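PDB 5MMH: HTH-type transcriptional activator AmpR from Pseudomonas aeruginosa PAO1, which activates transcription of the beta-lactamase gene ampC by binding its promoter, with an effector domain, the part present here, that recognises cell-wall-derived muropeptides. Local coordinates for residues Y61-G66 / Y182-L187; T105-Y110 / I134-S139; D113-W118 / V150-A155. One frame throughout, in Å; residues are numbered along the deposited sequence.

In the fold
All three contacts are largely buried, but their chemistry follows their place in the effector domain. Contact 1 joins strands 61-66 and 181-187 of the six-stranded mixed sheet by a full antiparallel ladder, reinforced by two side-chain bonds to carbonyls. Contact 2 is a short parallel pairing, with two backbone bonds, inside a beta-alpha-beta unit whose second strand also meets the other subunit. Contact 3 packs the helix of that unit on residues 150-155 by apolar side chains, with a water as the polar bridge. Contacts 2 and 3 touch, as where Trp115 NE1 meets Leu107 O at 2.9 Å; contact 1 lies about 21 Å from contact 2 and 23 Å from contact 3, centre to centre.

Contact 1: Y61-G66 / Y182-L187; sequences YAIRFG and YWLTRL
Leu184 carries CG opposite its own backbone N (chi1 176°), while Tyr61 turns its ring back beside its own N; together these torsions bring the leucine over one face of the tyrosine. The evidence is a CH-pi contact, with Leu184 CD2 4.0 Å from the centroid of the Tyr61 ring and 13° off its normal. Thr185 O approaches the same ring at its edge, close to CD1. On the opposite side of the sheet, Thr185 OG1 donates to Ala62 O at 2.9 Å. The backbone N of Thr185 reaches that oxygen from the other face of the carbonyl plane, so two donors grip it. A water then links Thr185 OG1, to which it donates, with Arg64 NH1, 2.7 Å from it.

Beyond this, Trp183 NE1 donates to Gly66 O at 2.7 Å, from well above the carbonyl plane instead of along a lone pair. Phe65 turns its edge to the face of Tyr182 in a T-shaped pair, centroids 5.4 Å apart and planes at 64°. Ladder bonds pair Ala62 with Thr185 and Arg64 with Trp183, while Ile63 faces Leu184 at a non-hydrogen-bonded position. Helix 194-215 covers Tyr61 and Ile63. This antiparallel pairing of an early strand with a returning late one belongs to the periplasmic-binding-protein-like fold of LysR effector domains.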
loop_
_atom_site.group_PDB
_atom_site.type_symbol
_atom_site.label_atom_id
_atom_site.label_comp_id
_atom_site.label_asym_id
_atom_site.label_seq_id
_atom_site.Cartn_x
_atom_site.Cartn_y
_atom_site.Cartn_z
ATOM N N TYR A 61 -1.499 8.661 18.659
ATOM C CA TYR A 61 -0.535 7.569 18.532
ATOM C C TYR A 61 -0.246 7.227 17.074
ATOM O O TYR A 61 -1.112 7.348 16.204
ATOM C CB TYR A 61 -1.031 6.290 19.181
ATOM C CG TYR A 61 -1.072 6.213 20.707
ATOM C CD1 TYR A 61 0.092 6.274 21.479
ATOM C CD2 TYR A 61 -2.269 5.980 21.355
ATOM C CE1 TYR A 61 0.042 6.159 22.890
ATOM C CE2 TYR A 61 -2.337 5.850 22.756
ATOM C CZ TYR A 61 -1.183 5.934 23.508
ATOM O OH TYR A 61 -1.282 5.814 24.866
ATOM N N ALA A 62 0.952 6.702 16.829
ATOM C CA ALA A 62 1.302 6.089 15.556
ATOM C C ALA A 62 1.883 4.700 15.790
ATOM O O ALA A 62 2.806 4.540 16.593
ATOM C CB ALA A 62 2.313 6.937 14.776
ATOM N N ILE A 63 1.362 3.701 15.081
ATOM C CA ILE A 63 1.889 2.340 15.128
ATOM C C ILE A 63 2.779 2.134 13.914
ATOM O O ILE A 63 2.345 2.327 12.772
ATOM C CB ILE A 63 0.763 1.296 15.152
ATOM C CG1 ILE A 63 -0.080 1.423 16.429
ATOM C CG2 ILE A 63 1.343 -0.133 14.972
ATOM C CD1 ILE A 63 -1.348 0.547 16.393
ATOM N N ARG A 64 4.029 1.752 14.131
ATOM C CA ARG A 64 4.926 1.621 12.990
ATOM C C ARG A 64 5.888 0.473 13.239
ATOM O O ARG A 64 5.894 -0.140 14.311
ATOM C CB ARG A 64 5.652 2.937 12.727
ATOM C CG ARG A 64 6.415 3.436 13.898
ATOM C CD ARG A 64 6.630 4.924 13.776
ATOM N NE ARG A 64 7.384 5.255 12.573
ATOM C CZ ARG A 64 8.054 6.391 12.408
ATOM N NH1 ARG A 64 8.062 7.306 13.373
ATOM N NH2 ARG A 64 8.733 6.601 11.285
ATOM N N PHE A 65 6.705 0.187 12.231
ATOM C CA PHE A 65 7.591 -0.969 12.220
ATOM C C PHE A 65 9.044 -0.510 12.269
ATOM O O PHE A 65 9.428 0.404 11.536
ATOM C CB PHE A 65 7.355 -1.823 10.966
ATOM C CG PHE A 65 8.344 -2.960 10.796
ATOM C CD1 PHE A 65 8.089 -4.213 11.348
ATOM C CD2 PHE A 65 9.540 -2.767 10.093
ATOM C CE1 PHE A 65 9.010 -5.264 11.200
ATOM C CE2 PHE A 65 10.454 -3.795 9.932
ATOM C CZ PHE A 65 10.193 -5.058 10.487
ATOM N N GLY A 66 9.844 -1.162 13.105
ATOM C CA GLY A 66 11.294 -0.945 13.142
ATOM C C GLY A 66 11.842 -1.260 14.534
ATOM O O GLY A 66 11.412 -2.166 15.214
ATOM N N TYR A 182 6.575 -4.290 15.583
ATOM C CA TYR A 182 5.584 -3.229 15.570
ATOM C C TYR A 182 5.560 -2.560 16.936
ATOM O O TYR A 182 5.655 -3.234 17.967
ATOM C CB TYR A 182 4.204 -3.783 15.199
ATOM C CG TYR A 182 4.151 -4.163 13.739
ATOM C CD1 TYR A 182 4.119 -3.175 12.756
ATOM C CD2 TYR A 182 4.191 -5.491 13.336
ATOM C CE1 TYR A 182 4.096 -3.496 11.414
ATOM C CE2 TYR A 182 4.157 -5.830 11.985
ATOM C CZ TYR A 182 4.118 -4.821 11.032
ATOM O OH TYR A 182 4.103 -5.115 9.692
ATOM N N TRP A 183 5.443 -1.237 16.933
ATOM C CA TRP A 183 5.534 -0.399 18.122
ATOM C C TRP A 183 4.344 0.544 18.191
ATOM O O TRP A 183 3.923 1.092 17.168
ATOM C CB TRP A 183 6.822 0.445 18.112
ATOM C CG TRP A 183 8.081 -0.369 18.050
ATOM C CD1 TRP A 183 8.633 -0.955 16.939
ATOM C CD2 TRP A 183 8.945 -0.691 19.145
ATOM N NE1 TRP A 183 9.791 -1.621 17.280
ATOM C CE2 TRP A 183 9.998 -1.484 18.631
ATOM C CE3 TRP A 183 8.928 -0.394 20.514
ATOM C CZ2 TRP A 183 11.033 -1.968 19.440
ATOM C CZ3 TRP A 183 9.946 -0.879 21.307
ATOM C CH2 TRP A 183 10.983 -1.666 20.769
ATOM N N LEU A 184 3.819 0.770 19.392
ATOM C CA LEU A 184 2.904 1.882 19.614
ATOM C C LEU A 184 3.727 3.090 20.067
ATOM O O LEU A 184 4.333 3.064 21.141
ATOM C CB LEU A 184 1.839 1.512 20.638
ATOM C CG LEU A 184 0.896 2.648 21.009
ATOM C CD1 LEU A 184 -0.081 2.965 19.852
ATOM C CD2 LEU A 184 0.146 2.269 22.252
ATOM N N THR A 185 3.771 4.137 19.245
ATOM C CA THR A 185 4.612 5.292 19.518
ATOM C C THR A 185 3.754 6.524 19.766
ATOM O O THR A 185 2.586 6.590 19.374
ATOM C CB THR A 185 5.596 5.568 18.368
ATOM O OG1 THR A 185 4.960 6.339 17.335
ATOM C CG2 THR A 185 6.108 4.272 17.781
ATOM N N ARG A 186 4.361 7.504 20.433
ATOM C CA ARG A 186 3.711 8.754 20.792
ATOM C C ARG A 186 4.803 9.808 20.944
ATOM O O ARG A 186 5.961 9.476 21.208
ATOM C CB ARG A 186 2.884 8.586 22.078
ATOM C CG ARG A 186 2.894 9.760 23.014
ATOM C CD ARG A 186 2.129 9.477 24.299
ATOM N NE ARG A 186 2.992 8.855 25.287
ATOM C CZ ARG A 186 3.811 9.526 26.084
ATOM N NH1 ARG A 186 3.879 10.845 26.006
ATOM N NH2 ARG A 186 4.569 8.874 26.952
ATOM N N LEU A 187 4.444 11.074 20.734
ATOM C CA LEU A 187 5.404 12.157 20.924
ATOM C C LEU A 187 5.677 12.368 22.409
ATOM O O LEU A 187 4.746 12.392 23.214
ATOM C CB LEU A 187 4.880 13.450 20.290
ATOM C CG LEU A 187 5.156 13.617 18.792
ATOM C CD1 LEU A 187 4.660 14.976 18.292
ATOM C CD2 LEU A 187 6.632 13.454 18.526
HETATM O O HOH W 1 6.645 7.742 15.665
#

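Contact 2: T105-Y110 / I134-S139; sequences TLLRSY and IVFDTS
Val135 CG2 sits over the centre of one face of the Arg108 guanidinium, 3.6 Å from Arg108 CZ. The arginine chain reaches this place extended from CG to NE, after a first torsion that sets CG between its backbone N and carbonyl carbon. Below these side chains the two backbones are zipped by a pair of bonds. Arg108 N donates to Ile134 O at 3.0 Å with an almost straight N-H...O angle of 171°; Phe136 N donates to Arg108 O at 2.8 Å, more bent at 134°. Arg108 O also receives the CA-H of Val135, so the backbone of Arg108 lies at the centre of the pairing.

The opposite face of the sheet is the close-packed one: Leu107, Ile134 and Phe136 are buried there, whereas Arg108 and Val135 are partly exposed. Leu107 CD2 touches both Phe136 CE1, at 3.7 Å, and Ile134 CD1, at 3.9 Å, approaching the phenylalanine ring at its edge, and Met142 of helix 139-147 touches both Leu107 and Phe136. These strands are the two arms of a beta-alpha-beta unit, connected through helix 114-121. The crossover makes them run parallel; the short axes diverge by 35°.

Toward the C-terminal ends the contact is looser. Tyr110, partly exposed, has left the strand, and its ring lies obliquely against Asp137, with Tyr110 CE2 3.3 Å from Asp137 CA. The second subunit closes in here, packing its Leu45 on Ile134, and the carboxylate of Asp137 is engaged by it: Asp137 OD1 bonds Thr47 OG1 of that subunit.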
loop_
_atom_site.group_PDB
_atom_site.type_symbol
_atom_site.label_atom_id
_atom_site.label_comp_id
_atom_site.label_asym_id
_atom_site.label_seq_id
_atom_site.Cartn_x
_atom_site.Cartn_y
_atom_site.Cartn_z
ATOM N N THR A 105 13.239 -12.032 -9.797
ATOM C CA THR A 105 13.232 -10.690 -9.255
ATOM C C THR A 105 12.991 -10.746 -7.765
ATOM O O THR A 105 12.018 -11.351 -7.306
ATOM C CB THR A 105 12.150 -9.858 -9.911
ATOM O OG1 THR A 105 12.254 -10.013 -11.321
ATOM C CG2 THR A 105 12.294 -8.398 -9.504
ATOM N N LEU A 106 13.876 -10.108 -7.017
ATOM C CA LEU A 106 13.773 -10.038 -5.568
ATOM C C LEU A 106 13.063 -8.735 -5.235
ATOM O O LEU A 106 13.638 -7.658 -5.394
ATOM C CB LEU A 106 15.156 -10.101 -4.922
ATOM C CG LEU A 106 15.984 -11.346 -5.264
ATOM C CD1 LEU A 106 17.240 -11.422 -4.415
ATOM C CD2 LEU A 106 15.138 -12.618 -5.124
ATOM N N LEU A 107 11.813 -8.827 -4.789
ATOM C CA LEU A 107 11.080 -7.637 -4.372
ATOM C C LEU A 107 11.554 -7.215 -2.988
ATOM O O LEU A 107 11.704 -8.049 -2.094
ATOM C CB LEU A 107 9.584 -7.928 -4.356
ATOM C CG LEU A 107 9.011 -8.635 -5.588
ATOM C CD1 LEU A 107 7.610 -9.112 -5.294
ATOM C CD2 LEU A 107 9.029 -7.698 -6.856
ATOM N N ARG A 108 11.798 -5.918 -2.798
ATOM C CA ARG A 108 12.325 -5.494 -1.511
ATOM C C ARG A 108 11.706 -4.181 -1.059
ATOM O O ARG A 108 11.064 -3.467 -1.831
ATOM C CB ARG A 108 13.848 -5.385 -1.554
ATOM C CG ARG A 108 14.406 -4.283 -2.402
ATOM C CD ARG A 108 15.914 -4.437 -2.390
ATOM N NE ARG A 108 16.641 -3.342 -3.020
ATOM C CZ ARG A 108 16.908 -2.176 -2.437
ATOM N NH1 ARG A 108 16.489 -1.917 -1.198
ATOM N NH2 ARG A 108 17.596 -1.259 -3.104
ATOM N N SER A 109 11.900 -3.884 0.228
ATOM C CA SER A 109 11.503 -2.627 0.838
ATOM C C SER A 109 12.667 -1.637 0.834
ATOM O O SER A 109 13.788 -1.959 0.431
ATOM C CB SER A 109 11.019 -2.852 2.268
ATOM O OG SER A 109 12.127 -3.030 3.138
ATOM N N TYR A 110 12.415 -0.424 1.327
ATOM C CA TYR A 110 13.494 0.581 1.422
ATOM C C TYR A 110 14.568 0.268 2.427
ATOM O O TYR A 110 15.622 0.844 2.386
ATOM C CB TYR A 110 13.095 2.063 1.516
ATOM C CG TYR A 110 11.722 2.448 1.977
ATOM C CD1 TYR A 110 11.385 2.440 3.330
ATOM C CD2 TYR A 110 10.791 2.911 1.063
ATOM C CE1 TYR A 110 10.134 2.817 3.770
ATOM C CE2 TYR A 110 9.517 3.304 1.468
ATOM C CZ TYR A 110 9.182 3.249 2.839
ATOM O OH TYR A 110 7.922 3.647 3.246
ATOM N N ILE A 134 12.989 -4.378 -7.350
ATOM C CA ILE A 134 12.017 -3.295 -7.312
ATOM C C ILE A 134 11.782 -2.982 -5.847
ATOM O O ILE A 134 11.576 -3.901 -5.047
ATOM C CB ILE A 134 10.689 -3.712 -7.981
ATOM C CG1 ILE A 134 10.962 -4.385 -9.326
ATOM C CG2 ILE A 134 9.737 -2.535 -8.096
ATOM C CD1 ILE A 134 9.836 -5.272 -9.823
ATOM N N VAL A 135 11.797 -1.707 -5.496
ATOM C CA VAL A 135 11.725 -1.270 -4.103
ATOM C C VAL A 135 10.312 -0.789 -3.815
ATOM O O VAL A 135 9.725 -0.041 -4.611
ATOM C CB VAL A 135 12.753 -0.156 -3.811
ATOM C CG1 VAL A 135 12.698 0.247 -2.345
ATOM C CG2 VAL A 135 14.148 -0.602 -4.204
ATOM N N PHE A 136 9.770 -1.188 -2.666
ATOM C CA PHE A 136 8.366 -0.975 -2.350
ATOM C C PHE A 136 8.222 -0.167 -1.071
ATOM O O PHE A 136 8.921 -0.426 -0.089
ATOM C CB PHE A 136 7.631 -2.314 -2.210
ATOM C CG PHE A 136 7.355 -2.984 -3.520
ATOM C CD1 PHE A 136 8.243 -3.915 -4.042
ATOM C CD2 PHE A 136 6.220 -2.665 -4.245
ATOM C CE1 PHE A 136 7.993 -4.527 -5.260
ATOM C CE2 PHE A 136 5.963 -3.262 -5.460
ATOM C CZ PHE A 136 6.846 -4.202 -5.970
ATOM N N ASP A 137 7.317 0.809 -1.091
ATOM C CA ASP A 137 7.073 1.621 0.089
ATOM C C ASP A 137 6.234 0.871 1.109
ATOM O O ASP A 137 6.311 1.177 2.297
ATOM C CB ASP A 137 6.398 2.953 -0.290
ATOM C CG ASP A 137 4.875 2.813 -0.655
ATOM O OD1 ASP A 137 4.493 1.955 -1.506
ATOM O OD2 ASP A 137 4.052 3.630 -0.133
ATOM N N THR A 138 5.454 -0.111 0.671
ATOM C CA THR A 138 4.521 -0.831 1.526
ATOM C C THR A 138 4.527 -2.296 1.119
ATOM O O THR A 138 4.565 -2.617 -0.076
ATOM C CB THR A 138 3.075 -0.242 1.439
ATOM O OG1 THR A 138 2.137 -1.097 2.102
ATOM C CG2 THR A 138 2.628 -0.109 0.044
ATOM N N SER A 139 4.489 -3.174 2.124
ATOM C CA SER A 139 4.435 -4.607 1.871
ATOM C C SER A 139 3.166 -4.992 1.138
ATOM O O SER A 139 3.158 -5.979 0.391
ATOM C CB SER A 139 4.522 -5.381 3.193
ATOM O OG SER A 139 5.779 -5.183 3.813
#

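Contact 3: D113-W118 / V150-A155; sequences DEWPLW and VGVALA
The indole of Trp115 lies with one face against Leu154, whose CD2 stands 3.7 Å from the centroid of the five-membered ring and only 8° off its normal. At the edge of the same indole, near its plane, Val152 O comes within 3.5 Å of Trp115 CZ2. Trp118 meets the other branch of the leucine at an oblique approach, and Trp118 CD1 lies 3.9 Å from Leu154 CD1. This is helix-on-sheet packing in the effector domain: helix 114-121, the connection of a beta-alpha-beta unit, lies across strand 153-156, and the axes of 114-118 and 153-155 are 87° apart and approach to 10.0 Å.

Leu154 carries most of the contact. The leucine chain leaves the backbone on the far side from N (chi1 174°) and runs out to the helix, where its two methyls divide between the tryptophans: CD2 is placed against Trp115 and also reaches the Glu114 backbone carbonyl, while CD1 goes to Trp118. Further along the six-membered ring, Trp115 CH2 touches Val152 CG1 at 3.7 Å, the two side chains crossing at about a right angle.

Both indole N-H groups are satisfied by backbone oxygens outside the two segments: Trp115 NE1 by Leu107 O and Trp118 NE1 by Thr175 O. These bonds would limit rotation of the two rings. Glu114 pairs with Arg111 through OE2 in a salt bridge. Its other oxygen, OE1, accepts from a water at 3.2 Å, and the same water donates to Leu154 O at 2.9 Å.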
loop_
_atom_site.group_PDB
_atom_site.type_symbol
_atom_site.label_atom_id
_atom_site.label_comp_id
_atom_site.label_asym_id
_atom_site.label_seq_id
_atom_site.Cartn_x
_atom_site.Cartn_y
_atom_site.Cartn_z
ATOM N N ASP A 113 18.953 -3.933 3.954
ATOM C CA ASP A 113 19.699 -5.071 4.463
ATOM C C ASP A 113 18.817 -6.266 4.812
ATOM O O ASP A 113 19.297 -7.211 5.435
ATOM C CB ASP A 113 20.540 -4.654 5.675
ATOM C CG ASP A 113 21.818 -3.918 5.273
ATOM O OD1 ASP A 113 21.943 -2.713 5.585
ATOM O OD2 ASP A 113 22.689 -4.541 4.620
ATOM N N GLU A 114 17.557 -6.269 4.396
ATOM C CA GLU A 114 16.683 -7.370 4.775
ATOM C C GLU A 114 17.027 -8.639 4.001
ATOM O O GLU A 114 17.122 -9.726 4.584
ATOM C CB GLU A 114 15.229 -6.973 4.558
ATOM C CG GLU A 114 14.783 -5.784 5.407
ATOM C CD GLU A 114 13.287 -5.469 5.245
ATOM O OE1 GLU A 114 12.684 -5.928 4.249
ATOM O OE2 GLU A 114 12.707 -4.778 6.115
ATOM N N TRP A 115 17.224 -8.524 2.683
ATOM C CA TRP A 115 17.581 -9.699 1.888
ATOM C C TRP A 115 18.935 -10.296 2.259
ATOM O O TRP A 115 19.018 -11.530 2.386
ATOM C CB TRP A 115 17.526 -9.373 0.391
ATOM C CG TRP A 115 16.173 -9.520 -0.180
ATOM C CD1 TRP A 115 15.322 -8.524 -0.499
ATOM C CD2 TRP A 115 15.496 -10.747 -0.473
ATOM N NE1 TRP A 115 14.147 -9.044 -0.981
ATOM C CE2 TRP A 115 14.232 -10.410 -0.980
ATOM C CE3 TRP A 115 15.837 -12.101 -0.353
ATOM C CZ2 TRP A 115 13.304 -11.369 -1.377
ATOM C CZ3 TRP A 115 14.906 -13.056 -0.733
ATOM C CH2 TRP A 115 13.658 -12.683 -1.247
ATOM N N PRO A 116 20.026 -9.527 2.390
ATOM C CA PRO A 116 21.265 -10.151 2.880
ATOM C C PRO A 116 21.106 -10.755 4.264
ATOM O O PRO A 116 21.628 -11.847 4.516
ATOM C CB PRO A 116 22.288 -9.002 2.859
ATOM C CG PRO A 116 21.512 -7.764 2.657
ATOM C CD PRO A 116 20.260 -8.146 1.935
ATOM N N LEU A 117 20.363 -10.106 5.159
ATOM C CA LEU A 117 20.147 -10.694 6.481
ATOM C C LEU A 117 19.429 -12.024 6.377
ATOM O O LEU A 117 19.781 -12.981 7.074
ATOM C CB LEU A 117 19.361 -9.738 7.372
ATOM C CG LEU A 117 20.232 -8.701 8.089
ATOM C CD1 LEU A 117 19.396 -7.716 8.886
ATOM C CD2 LEU A 117 21.228 -9.414 8.991
ATOM N N TRP A 118 18.431 -12.115 5.491
ATOM C CA TRP A 118 17.676 -13.356 5.381
ATOM C C TRP A 118 18.515 -14.464 4.764
ATOM O O TRP A 118 18.437 -15.617 5.205
ATOM C CB TRP A 118 16.417 -13.145 4.556
ATOM C CG TRP A 118 15.558 -14.383 4.475
ATOM C CD1 TRP A 118 14.529 -14.714 5.307
ATOM C CD2 TRP A 118 15.638 -15.434 3.501
ATOM N NE1 TRP A 118 13.964 -15.900 4.919
ATOM C CE2 TRP A 118 14.624 -16.363 3.811
ATOM C CE3 TRP A 118 16.460 -15.676 2.393
ATOM C CZ2 TRP A 118 14.420 -17.525 3.063
ATOM C CZ3 TRP A 118 16.255 -16.836 1.645
ATOM C CH2 TRP A 118 15.243 -17.738 1.981
ATOM N N VAL A 150 5.313 -11.131 -10.374
ATOM C CA VAL A 150 6.418 -10.253 -10.732
ATOM C C VAL A 150 7.725 -10.694 -10.077
ATOM O O VAL A 150 8.803 -10.559 -10.671
ATOM C CB VAL A 150 6.037 -8.813 -10.361
ATOM C CG1 VAL A 150 7.143 -7.871 -10.681
ATOM C CG2 VAL A 150 4.735 -8.413 -11.104
ATOM N N GLY A 151 7.667 -11.225 -8.863
ATOM C CA GLY A 151 8.896 -11.555 -8.164
ATOM C C GLY A 151 8.625 -12.254 -6.845
ATOM O O GLY A 151 7.518 -12.725 -6.580
ATOM N N VAL A 152 9.665 -12.333 -6.023
ATOM C CA VAL A 152 9.609 -13.027 -4.743
ATOM C C VAL A 152 9.678 -11.992 -3.629
ATOM O O VAL A 152 10.610 -11.180 -3.587
ATOM C CB VAL A 152 10.737 -14.064 -4.624
ATOM C CG1 VAL A 152 11.009 -14.369 -3.183
ATOM C CG2 VAL A 152 10.330 -15.339 -5.331
ATOM N N ALA A 153 8.685 -12.022 -2.731
ATOM C CA ALA A 153 8.571 -11.059 -1.641
ATOM C C ALA A 153 9.284 -11.525 -0.373
ATOM O O ALA A 153 9.442 -12.721 -0.115
ATOM C CB ALA A 153 7.106 -10.784 -1.313
ATOM N N LEU A 154 9.698 -10.545 0.426
ATOM C CA LEU A 154 10.268 -10.747 1.753
ATOM C C LEU A 154 9.535 -9.795 2.687
ATOM O O LEU A 154 9.734 -8.575 2.627
ATOM C CB LEU A 154 11.777 -10.491 1.757
ATOM C CG LEU A 154 12.510 -10.512 3.101
ATOM C CD1 LEU A 154 12.401 -11.883 3.771
ATOM C CD2 LEU A 154 13.965 -10.116 2.898
ATOM N N ALA A 155 8.696 -10.352 3.552
ATOM C CA ALA A 155 7.695 -9.574 4.266
ATOM C C ALA A 155 7.301 -10.347 5.518
ATOM O O ALA A 155 7.668 -11.522 5.667
ATOM C CB ALA A 155 6.471 -9.310 3.370
HETATM O O HOH W 2 9.597 -5.804 3.580
#